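Side-chain contacts in alternansucrase (Leuconostoc mesenteroides, PDB 6HVG), which belongs to glycoside hydrolase family 70, joining a TIM-barrel-type domain to choline-binding-type repeats, with a calcium ion bound in this model: residues 246-251 with 255-260; 233-238 with 264-269; 653-658 with 1032-1037. One frame throughout, in Å; residues are numbered along the deposited sequence.

Contact 1: 246-251 with 255-260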
loop_
_atom_site.group_PDB
_atom_site.type_symbol
_atom_site.label_atom_id
_atom_site.label_comp_id
_atom_site.label_asym_id
_atom_site.label_seq_id
_atom_site.Cartn_x
_atom_site.Cartn_y
_atom_site.Cartn_z
ATOM N N ILE A 246 51.603 7.888 -4.952
ATOM C CA ILE A 246 52.063 6.724 -5.662
ATOM C C ILE A 246 52.755 5.772 -4.705
ATOM O O ILE A 246 53.429 6.202 -3.791
ATOM C CB ILE A 246 53.101 7.184 -6.714
ATOM C CG1 ILE A 246 52.468 8.230 -7.629
ATOM C CG2 ILE A 246 53.651 5.997 -7.512
ATOM C CD1 ILE A 246 53.473 8.857 -8.576
ATOM N N GLY A 247 52.623 4.476 -4.947
ATOM C CA GLY A 247 53.278 3.470 -4.131
ATOM C C GLY A 247 52.445 3.177 -2.906
ATOM O O GLY A 247 51.277 3.582 -2.805
ATOM N N LEU A 248 53.073 2.501 -1.956
ATOM C CA LEU A 248 52.381 2.063 -0.766
ATOM C C LEU A 248 52.074 3.270 0.118
ATOM O O LEU A 248 52.897 4.156 0.280
ATOM C CB LEU A 248 53.253 1.058 -0.026
ATOM C CG LEU A 248 52.594 0.207 1.060
ATOM C CD1 LEU A 248 51.574 -0.777 0.465
ATOM C CD2 LEU A 248 53.692 -0.498 1.849
ATOM N N GLN A 249 50.872 3.315 0.663
ATOM C CA GLN A 249 50.446 4.451 1.461
ATOM C C GLN A 249 49.487 4.004 2.552
ATOM O O GLN A 249 48.741 3.054 2.370
ATOM C CB GLN A 249 49.713 5.450 0.569
ATOM C CG GLN A 249 50.562 6.064 -0.527
ATOM C CD GLN A 249 51.723 6.841 0.028
ATOM O OE1 GLN A 249 51.605 7.510 1.035
ATOM N NE2 GLN A 249 52.855 6.723 -0.597
ATOM N N THR A 250 49.479 4.719 3.668
ATOM C CA THR A 250 48.484 4.482 4.692
ATOM C C THR A 250 47.589 5.697 4.760
ATOM O O THR A 250 48.085 6.787 4.932
ATOM C CB THR A 250 49.119 4.173 6.063
ATOM O OG1 THR A 250 50.234 3.280 5.885
ATOM C CG2 THR A 250 48.092 3.524 6.991
ATOM N N ILE A 251 46.281 5.509 4.620
ATOM C CA ILE A 251 45.329 6.614 4.621
ATOM C C ILE A 251 44.198 6.296 5.587
ATOM O O ILE A 251 43.646 5.188 5.558
ATOM C CB ILE A 251 44.745 6.857 3.217
ATOM C CG1 ILE A 251 45.878 6.917 2.174
ATOM C CG2 ILE A 251 43.902 8.129 3.193
ATOM C CD1 ILE A 251 45.435 7.350 0.790
ATOM N N LEU A 255 45.937 0.682 4.689
ATOM C CA LEU A 255 47.113 0.475 3.849
ATOM C C LEU A 255 46.637 0.273 2.421
ATOM O O LEU A 255 45.749 -0.535 2.172
ATOM C CB LEU A 255 47.886 -0.735 4.320
ATOM C CG LEU A 255 49.223 -1.069 3.657
ATOM C CD1 LEU A 255 50.183 0.128 3.710
ATOM C CD2 LEU A 255 49.877 -2.278 4.325
ATOM N N GLN A 256 47.163 1.070 1.489
ATOM C CA GLN A 256 46.779 0.976 0.079
ATOM C C GLN A 256 47.982 1.086 -0.878
ATOM O O GLN A 256 49.026 1.633 -0.523
ATOM C CB GLN A 256 45.743 2.048 -0.220
ATOM C CG GLN A 256 44.409 1.808 0.494
ATOM C CD GLN A 256 43.535 3.033 0.604
ATOM O OE1 GLN A 256 43.963 4.168 0.340
ATOM N NE2 GLN A 256 42.283 2.814 1.016
ATOM N N TYR A 257 47.855 0.522 -2.080
ATOM C CA TYR A 257 48.936 0.603 -3.079
ATOM C C TYR A 257 48.542 1.420 -4.293
ATOM O O TYR A 257 47.405 1.382 -4.729
ATOM C CB TYR A 257 49.369 -0.777 -3.544
ATOM C CG TYR A 257 50.582 -0.669 -4.419
ATOM C CD1 TYR A 257 51.808 -0.387 -3.857
ATOM C CD2 TYR A 257 50.507 -0.796 -5.802
ATOM C CE1 TYR A 257 52.942 -0.263 -4.626
ATOM C CE2 TYR A 257 51.632 -0.665 -6.582
ATOM C CZ TYR A 257 52.843 -0.406 -5.984
ATOM O OH TYR A 257 53.948 -0.251 -6.788
ATOM N N PHE A 258 49.475 2.180 -4.850
ATOM C CA PHE A 258 49.164 2.940 -6.064
ATOM C C PHE A 258 50.218 2.703 -7.147
ATOM O O PHE A 258 51.416 2.703 -6.879
ATOM C CB PHE A 258 49.067 4.425 -5.729
ATOM C CG PHE A 258 47.846 4.792 -4.940
ATOM C CD1 PHE A 258 47.867 4.822 -3.554
ATOM C CD2 PHE A 258 46.679 5.118 -5.577
ATOM C CE1 PHE A 258 46.725 5.134 -2.824
ATOM C CE2 PHE A 258 45.529 5.452 -4.848
ATOM C CZ PHE A 258 45.557 5.467 -3.466
ATOM N N ASN A 259 49.783 2.516 -8.384
ATOM C CA ASN A 259 50.723 2.279 -9.469
ATOM C C ASN A 259 51.488 3.553 -9.814
ATOM O O ASN A 259 51.175 4.636 -9.321
ATOM C CB ASN A 259 50.009 1.673 -10.681
ATOM C CG ASN A 259 49.190 2.667 -11.474
ATOM O OD1 ASN A 259 49.195 3.868 -11.222
ATOM N ND2 ASN A 259 48.467 2.153 -12.451
ATOM N N GLN A 260 52.485 3.428 -10.672
ATOM C CA GLN A 260 53.367 4.544 -10.959
ATOM C C GLN A 260 52.652 5.737 -11.610
ATOM O O GLN A 260 53.212 6.830 -11.660
ATOM C CB GLN A 260 54.528 4.082 -11.831
ATOM C CG GLN A 260 55.403 2.984 -11.233
ATOM C CD GLN A 260 56.504 2.583 -12.197
ATOM O OE1 GLN A 260 56.334 2.669 -13.424
ATOM N NE2 GLN A 260 57.650 2.166 -11.655
#
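Leu255 pushes its CD1 methyl into the fork of Leu248, so that Leu255 CD1 lies 3.6 Å from Leu248 CG and approaches both methyls. The two leucines lean across each other at a slant on one side of the hairpin. Leu248 reaches its partner because CG stands anti to the backbone N (chi1 -165°), which swings the branch back toward Leu255 although CB starts out away from it. On the same side, the Tyr257 ring lies obliquely against the Gly247-Leu248 peptide, Tyr257 CD1 being 3.7 Å from Gly247 C. The opposite side carries Gln249, Gln256, Phe258 and Ile251. Phe258 brings CB to 3.6 Å from Gly247 N, while the edge of its ring meets Gly247 O nearly in the ring plane. Farther along, Ile251 crosses Gln256 at about a right angle and brings its tip to the amide oxygen, Ile251 CD1 to Gln256 OE1 measuring 3.5 Å. At the open end, Ile246 CG2 rests 3.4 Å from Asn259 O.

Backbone pairing holds these bumps in register. Gln249 and Gln256 form an antiparallel hydrogen-bonded pair, with Gln256 N 2.7 Å from Gln249 O, and Gly247 N adds a bond to Phe258 O. Gln249 folds at chi2 so that its NE2 turns back to Ile246 O, 3.3 Å away and above the carbonyl plane.

Strands 249-251 and 254-256 thus make a small hairpin at the protein surface. Its Leu248 and Tyr257 side packs on Phe279 of strand 277-279; on the other, Ile251 and Phe258 press on Tyr237 of strand 235-238, and the Gln256 amide is bonded to Tyr227 and Asn285.

Contact 2: 233-238 with 264-269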
loop_
_atom_site.group_PDB
_atom_site.type_symbol
_atom_site.label_atom_id
_atom_site.label_comp_id
_atom_site.label_asym_id
_atom_site.label_seq_id
_atom_site.Cartn_x
_atom_site.Cartn_y
_atom_site.Cartn_z
ATOM N N GLY A 233 36.162 4.262 -13.883
ATOM C CA GLY A 233 36.088 3.495 -12.631
ATOM C C GLY A 233 37.420 3.247 -11.936
ATOM O O GLY A 233 37.529 2.336 -11.134
ATOM N N GLN A 234 38.430 4.052 -12.248
ATOM C CA GLN A 234 39.704 4.014 -11.537
ATOM C C GLN A 234 39.742 5.082 -10.429
ATOM O O GLN A 234 39.093 6.131 -10.535
ATOM C CB GLN A 234 40.863 4.243 -12.506
ATOM C CG GLN A 234 41.073 3.154 -13.557
ATOM C CD GLN A 234 42.027 3.595 -14.672
ATOM O OE1 GLN A 234 43.015 2.929 -14.976
ATOM N NE2 GLN A 234 41.727 4.733 -15.280
ATOM N N THR A 235 40.522 4.809 -9.385
ATOM C CA THR A 235 40.588 5.668 -8.209
ATOM C C THR A 235 42.001 6.197 -7.945
ATOM O O THR A 235 42.982 5.439 -7.928
ATOM C CB THR A 235 40.122 4.899 -6.956
ATOM O OG1 THR A 235 38.775 4.464 -7.138
ATOM C CG2 THR A 235 40.181 5.764 -5.725
ATOM N N TYR A 236 42.068 7.506 -7.691
ATOM C CA TYR A 236 43.307 8.190 -7.312
ATOM C C TYR A 236 43.159 8.762 -5.915
ATOM O O TYR A 236 42.040 9.050 -5.502
ATOM C CB TYR A 236 43.585 9.366 -8.228
ATOM C CG TYR A 236 43.840 9.016 -9.661
ATOM C CD1 TYR A 236 42.799 8.699 -10.515
ATOM C CD2 TYR A 236 45.119 9.053 -10.174
ATOM C CE1 TYR A 236 43.028 8.403 -11.840
ATOM C CE2 TYR A 236 45.359 8.746 -11.489
ATOM C CZ TYR A 236 44.310 8.434 -12.321
ATOM O OH TYR A 236 44.559 8.149 -13.637
ATOM N N TYR A 237 44.265 8.991 -5.207
ATOM C CA TYR A 237 44.187 9.833 -4.025
ATOM C C TYR A 237 45.124 10.986 -4.193
ATOM O O TYR A 237 46.326 10.775 -4.342
ATOM C CB TYR A 237 44.531 9.082 -2.752
ATOM C CG TYR A 237 44.309 9.955 -1.529
ATOM C CD1 TYR A 237 43.032 10.166 -1.022
ATOM C CD2 TYR A 237 45.363 10.609 -0.914
ATOM C CE1 TYR A 237 42.815 10.973 0.086
ATOM C CE2 TYR A 237 45.161 11.418 0.187
ATOM C CZ TYR A 237 43.890 11.599 0.682
ATOM O OH TYR A 237 43.688 12.402 1.769
ATOM N N PHE A 238 44.575 12.196 -4.157
ATOM C CA PHE A 238 45.372 13.406 -4.306
ATOM C C PHE A 238 45.702 13.993 -2.942
ATOM O O PHE A 238 44.839 14.090 -2.082
ATOM C CB PHE A 238 44.627 14.407 -5.169
ATOM C CG PHE A 238 44.291 13.869 -6.529
ATOM C CD1 PHE A 238 43.025 13.353 -6.796
ATOM C CD2 PHE A 238 45.259 13.833 -7.536
ATOM C CE1 PHE A 238 42.719 12.845 -8.050
ATOM C CE2 PHE A 238 44.958 13.316 -8.778
ATOM C CZ PHE A 238 43.684 12.823 -9.041
ATOM N N GLN A 264 44.727 3.420 -8.179
ATOM C CA GLN A 264 44.615 2.531 -7.025
ATOM C C GLN A 264 44.414 1.066 -7.406
ATOM O O GLN A 264 43.493 0.730 -8.151
ATOM C CB GLN A 264 43.475 2.963 -6.093
ATOM C CG GLN A 264 43.624 2.325 -4.709
ATOM C CD GLN A 264 42.515 2.657 -3.749
ATOM O OE1 GLN A 264 41.491 3.241 -4.117
ATOM N NE2 GLN A 264 42.705 2.272 -2.501
ATOM N N ILE A 265 45.266 0.201 -6.868
ATOM C CA ILE A 265 45.109 -1.235 -7.062
ATOM C C ILE A 265 43.966 -1.751 -6.175
ATOM O O ILE A 265 43.969 -1.550 -4.955
ATOM C CB ILE A 265 46.388 -2.025 -6.755
ATOM C CG1 ILE A 265 47.605 -1.559 -7.583
ATOM C CG2 ILE A 265 46.152 -3.505 -6.959
ATOM C CD1 ILE A 265 47.431 -1.427 -9.090
ATOM N N LYS A 266 43.004 -2.430 -6.808
ATOM C CA LYS A 266 41.818 -3.004 -6.154
ATOM C C LYS A 266 41.617 -4.432 -6.645
ATOM O O LYS A 266 41.610 -4.694 -7.839
ATOM C CB LYS A 266 40.563 -2.205 -6.492
ATOM C CG LYS A 266 40.339 -0.849 -5.811
ATOM C CD LYS A 266 39.470 0.038 -6.724
ATOM C CE LYS A 266 38.494 0.942 -5.992
ATOM N NZ LYS A 266 39.099 1.712 -4.885
ATOM N N GLY A 267 41.432 -5.364 -5.723
ATOM C CA GLY A 267 41.150 -6.747 -6.083
ATOM C C GLY A 267 42.339 -7.398 -6.746
ATOM O O GLY A 267 42.217 -7.956 -7.833
ATOM N N GLY A 268 43.492 -7.325 -6.089
ATOM C CA GLY A 268 44.670 -8.041 -6.564
ATOM C C GLY A 268 45.882 -8.017 -5.646
ATOM O O GLY A 268 46.013 -7.158 -4.782
ATOM N N PHE A 269 46.778 -8.971 -5.851
ATOM C CA PHE A 269 48.067 -8.991 -5.161
ATOM C C PHE A 269 49.027 -7.992 -5.796
ATOM O O PHE A 269 48.808 -7.503 -6.902
ATOM C CB PHE A 269 48.714 -10.373 -5.219
ATOM C CG PHE A 269 48.117 -11.369 -4.264
ATOM C CD1 PHE A 269 47.190 -12.313 -4.701
ATOM C CD2 PHE A 269 48.512 -11.379 -2.938
ATOM C CE1 PHE A 269 46.662 -13.237 -3.825
ATOM C CE2 PHE A 269 47.990 -12.300 -2.053
ATOM C CZ PHE A 269 47.053 -13.223 -2.498
#
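Lys266 NZ, lying beside Thr235 across the contact, is gripped by two carbonyl oxygens: Gln264 OE1 at 2.9 Å, and the backbone oxygen of Asn282. The ammonium comes to Gln264 OE1 from well above the amide plane, 59° out of it. The lysine gets there through bends at chi3 and chi4, which fold its end back over Gln264, and it crosses Thr235 at about a right angle. Thr235 OG1 stays 3.6 Å from Lys266 NZ, a neighbour and not a bonded partner.

Backbone to backbone, Gln264 N donates to Thr235 O at 2.7 Å. Beside that bond the two side chains lie alongside one another, pointing the same way. With CG anti to the backbone N (chi1 -163°) and the chain extended beyond it, Gln264 brings OE1 level with the threonine methyl, Thr235 CG2. Phe258 packs against Gln264 as well.

Just beyond, Gly267 and Gly268 both face Phe279 in a G1 beta bulge that leads into strand 268-270. Successive short hairpins, joined here by the Gln264-Thr235 backbone bond, are consistent with the beta-solenoid of choline-binding-type repeats.

Contact 3: 653-658 with 1032-1037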
loop_
_atom_site.group_PDB
_atom_site.type_symbol
_atom_site.label_atom_id
_atom_site.label_comp_id
_atom_site.label_asym_id
_atom_site.label_seq_id
_atom_site.Cartn_x
_atom_site.Cartn_y
_atom_site.Cartn_z
ATOM N N LYS A 653 -34.202 5.779 -12.450
ATOM C CA LYS A 653 -34.524 6.697 -11.350
ATOM C C LYS A 653 -33.641 6.470 -10.132
ATOM O O LYS A 653 -33.612 7.295 -9.220
ATOM C CB LYS A 653 -35.982 6.534 -10.900
ATOM C CG LYS A 653 -36.913 7.611 -11.388
ATOM C CD LYS A 653 -38.367 7.220 -11.138
ATOM C CE LYS A 653 -39.313 7.989 -12.061
ATOM N NZ LYS A 653 -40.624 7.305 -12.189
ATOM N N HIS A 654 -32.955 5.341 -10.091
ATOM C CA HIS A 654 -32.107 4.992 -8.959
ATOM C C HIS A 654 -30.762 4.501 -9.475
ATOM O O HIS A 654 -30.339 3.378 -9.167
ATOM C CB HIS A 654 -32.774 3.918 -8.093
ATOM C CG HIS A 654 -34.111 4.317 -7.568
ATOM N ND1 HIS A 654 -35.266 4.150 -8.301
ATOM C CD2 HIS A 654 -34.485 4.873 -6.392
ATOM C CE1 HIS A 654 -36.294 4.598 -7.603
ATOM N NE2 HIS A 654 -35.847 5.028 -6.435
ATOM N N LEU A 655 -30.101 5.359 -10.260
ATOM C CA LEU A 655 -28.753 5.075 -10.765
ATOM C C LEU A 655 -27.814 4.672 -9.644
ATOM O O LEU A 655 -27.690 5.395 -8.680
ATOM C CB LEU A 655 -28.151 6.294 -11.467
ATOM C CG LEU A 655 -28.472 6.457 -12.938
ATOM C CD1 LEU A 655 -27.997 7.826 -13.393
ATOM C CD2 LEU A 655 -27.817 5.352 -13.759
ATOM N N SER A 656 -27.165 3.515 -9.815
ATOM C CA SER A 656 -26.263 2.909 -8.823
ATOM C C SER A 656 -24.999 2.348 -9.473
ATOM O O SER A 656 -25.075 1.679 -10.513
ATOM C CB SER A 656 -26.969 1.760 -8.089
ATOM O OG SER A 656 -27.970 2.263 -7.233
ATOM N N ILE A 657 -23.845 2.599 -8.856
ATOM C CA ILE A 657 -22.559 2.207 -9.427
ATOM C C ILE A 657 -21.774 1.326 -8.468
ATOM O O ILE A 657 -22.010 1.332 -7.257
ATOM C CB ILE A 657 -21.712 3.434 -9.854
ATOM C CG1 ILE A 657 -21.301 4.271 -8.637
ATOM C CG2 ILE A 657 -22.491 4.261 -10.863
ATOM C CD1 ILE A 657 -20.489 5.518 -8.979
ATOM N N LEU A 658 -20.845 0.557 -9.024
ATOM C CA LEU A 658 -19.953 -0.315 -8.267
ATOM C C LEU A 658 -18.517 0.155 -8.450
ATOM O O LEU A 658 -18.101 0.458 -9.565
ATOM C CB LEU A 658 -20.007 -1.739 -8.811
ATOM C CG LEU A 658 -21.305 -2.506 -8.719
ATOM C CD1 LEU A 658 -21.224 -3.759 -9.560
ATOM C CD2 LEU A 658 -21.638 -2.812 -7.257
ATOM N N SER A 1032 -32.828 -8.513 -16.025
ATOM C CA SER A 1032 -31.833 -7.511 -15.734
ATOM C C SER A 1032 -32.458 -6.170 -15.339
ATOM O O SER A 1032 -33.592 -5.871 -15.694
ATOM C CB SER A 1032 -30.912 -7.372 -16.956
ATOM O OG SER A 1032 -29.924 -6.374 -16.760
ATOM N N VAL A 1033 -31.696 -5.380 -14.586
ATOM C CA VAL A 1033 -32.101 -4.063 -14.146
ATOM C C VAL A 1033 -31.675 -3.016 -15.182
ATOM O O VAL A 1033 -32.521 -2.470 -15.882
ATOM C CB VAL A 1033 -31.513 -3.737 -12.755
ATOM C CG1 VAL A 1033 -31.748 -2.280 -12.365
ATOM C CG2 VAL A 1033 -32.119 -4.646 -11.716
ATOM N N PHE A 1034 -30.383 -2.719 -15.254
ATOM C CA PHE A 1034 -29.911 -1.726 -16.196
ATOM C C PHE A 1034 -29.761 -2.310 -17.597
ATOM O O PHE A 1034 -29.505 -3.505 -17.767
ATOM C CB PHE A 1034 -28.610 -1.090 -15.705
ATOM C CG PHE A 1034 -28.807 -0.197 -14.526
ATOM C CD1 PHE A 1034 -29.476 1.008 -14.666
ATOM C CD2 PHE A 1034 -28.356 -0.568 -13.269
ATOM C CE1 PHE A 1034 -29.671 1.830 -13.561
ATOM C CE2 PHE A 1034 -28.550 0.231 -12.165
ATOM C CZ PHE A 1034 -29.194 1.435 -12.302
ATOM N N HIS A 1035 -29.953 -1.448 -18.595
ATOM C CA HIS A 1035 -29.778 -1.827 -19.991
ATOM C C HIS A 1035 -29.043 -0.719 -20.708
ATOM O O HIS A 1035 -29.448 0.432 -20.602
ATOM C CB HIS A 1035 -31.122 -2.105 -20.669
ATOM C CG HIS A 1035 -31.869 -3.253 -20.076
ATOM N ND1 HIS A 1035 -32.841 -3.078 -19.116
ATOM C CD2 HIS A 1035 -31.755 -4.586 -20.263
ATOM C CE1 HIS A 1035 -33.302 -4.256 -18.743
ATOM N NE2 HIS A 1035 -32.645 -5.186 -19.412
ATOM N N SER A 1036 -27.975 -1.065 -21.431
ATOM C CA SER A 1036 -27.210 -0.068 -22.152
ATOM C C SER A 1036 -28.006 0.288 -23.387
ATOM O O SER A 1036 -28.198 -0.548 -24.273
ATOM C CB SER A 1036 -25.817 -0.581 -22.540
ATOM O OG SER A 1036 -24.982 0.500 -22.959
ATOM N N ASN A 1037 -28.492 1.522 -23.425
ATOM C CA ASN A 1037 -29.241 2.027 -24.552
ATOM C C ASN A 1037 -29.203 3.543 -24.549
ATOM O O ASN A 1037 -28.548 4.134 -23.706
ATOM C CB ASN A 1037 -30.670 1.487 -24.529
ATOM C CG ASN A 1037 -31.404 1.783 -23.235
ATOM O OD1 ASN A 1037 -31.305 2.876 -22.679
ATOM N ND2 ASN A 1037 -32.190 0.832 -22.787
#
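Phe1034 drives the end of its ring against the backbone of residues 654-656. Its foremost atom, Phe1034 CZ, lies 3.8 Å from Ser656 N and 3.9 Å from His654 O. The carbonyl oxygen sits at the ring's edge, nearly in its plane, whereas the amide nitrogen approaches obliquely. Leu655 supplies the side-chain part of the contact: its CD2 methyl reaches to 4.0 Å from Phe1034 CE1, the two side chains crossing at about a right angle. With CG anti to the carbonyl carbon (chi1 -71°), Phe1034 aims its ring straight at this backbone. One face of the ring is backed by its own neighbour, Val1033 CG1, which sits 3.9 Å above the plane toward the rim.

In the next shell, Ser656 OG donates to His654 O over 3.3 Å, arriving from above the carbonyl plane, and also bonds with Ile618 N. Leu655 N is held by Gln1151, and Ser656 joins Leu677 through the backbone. Leu1040, of helix 1038-1041, packs on both Leu655 and Phe1034. Asp648 anchors the far loop, its carboxylate oxygens bonding His1035 ND1 and Asn1037 ND2; Asn1037 in turn N-caps helix 1038-1041.

Together these fasten the loop before helix 1038-1041 to the entrance of strand 657-658, a strand of the parallel barrel sheet. Between the two segments the adhesion is mainly van der Waals, perhaps helped by the slightly positive ring edge facing His654 O, while the buried polar groups draw their bonds chiefly from residues around the contact.

In the fold
Contacts 1 and 2 are neighbours in the repeat region, their centres 9 Å apart, and they share a seam: Gln264 packs on Gln256, Ile251 on Tyr237, and Tyr257 O probably accepts a bond from Ile265 N. Contact 1 pairs the two strands of one surface hairpin and is the broadest of the three, mixing backbone ladder with apolar packing. Contact 2, partly buried, ties that hairpin's neighbours together with few, mostly polar touches. Contact 3 lies in the family 70 domain, on the opposite side of the chain's centre and about 72 to 79 Å from the others between centres; it is buried, and relies on one aromatic ring.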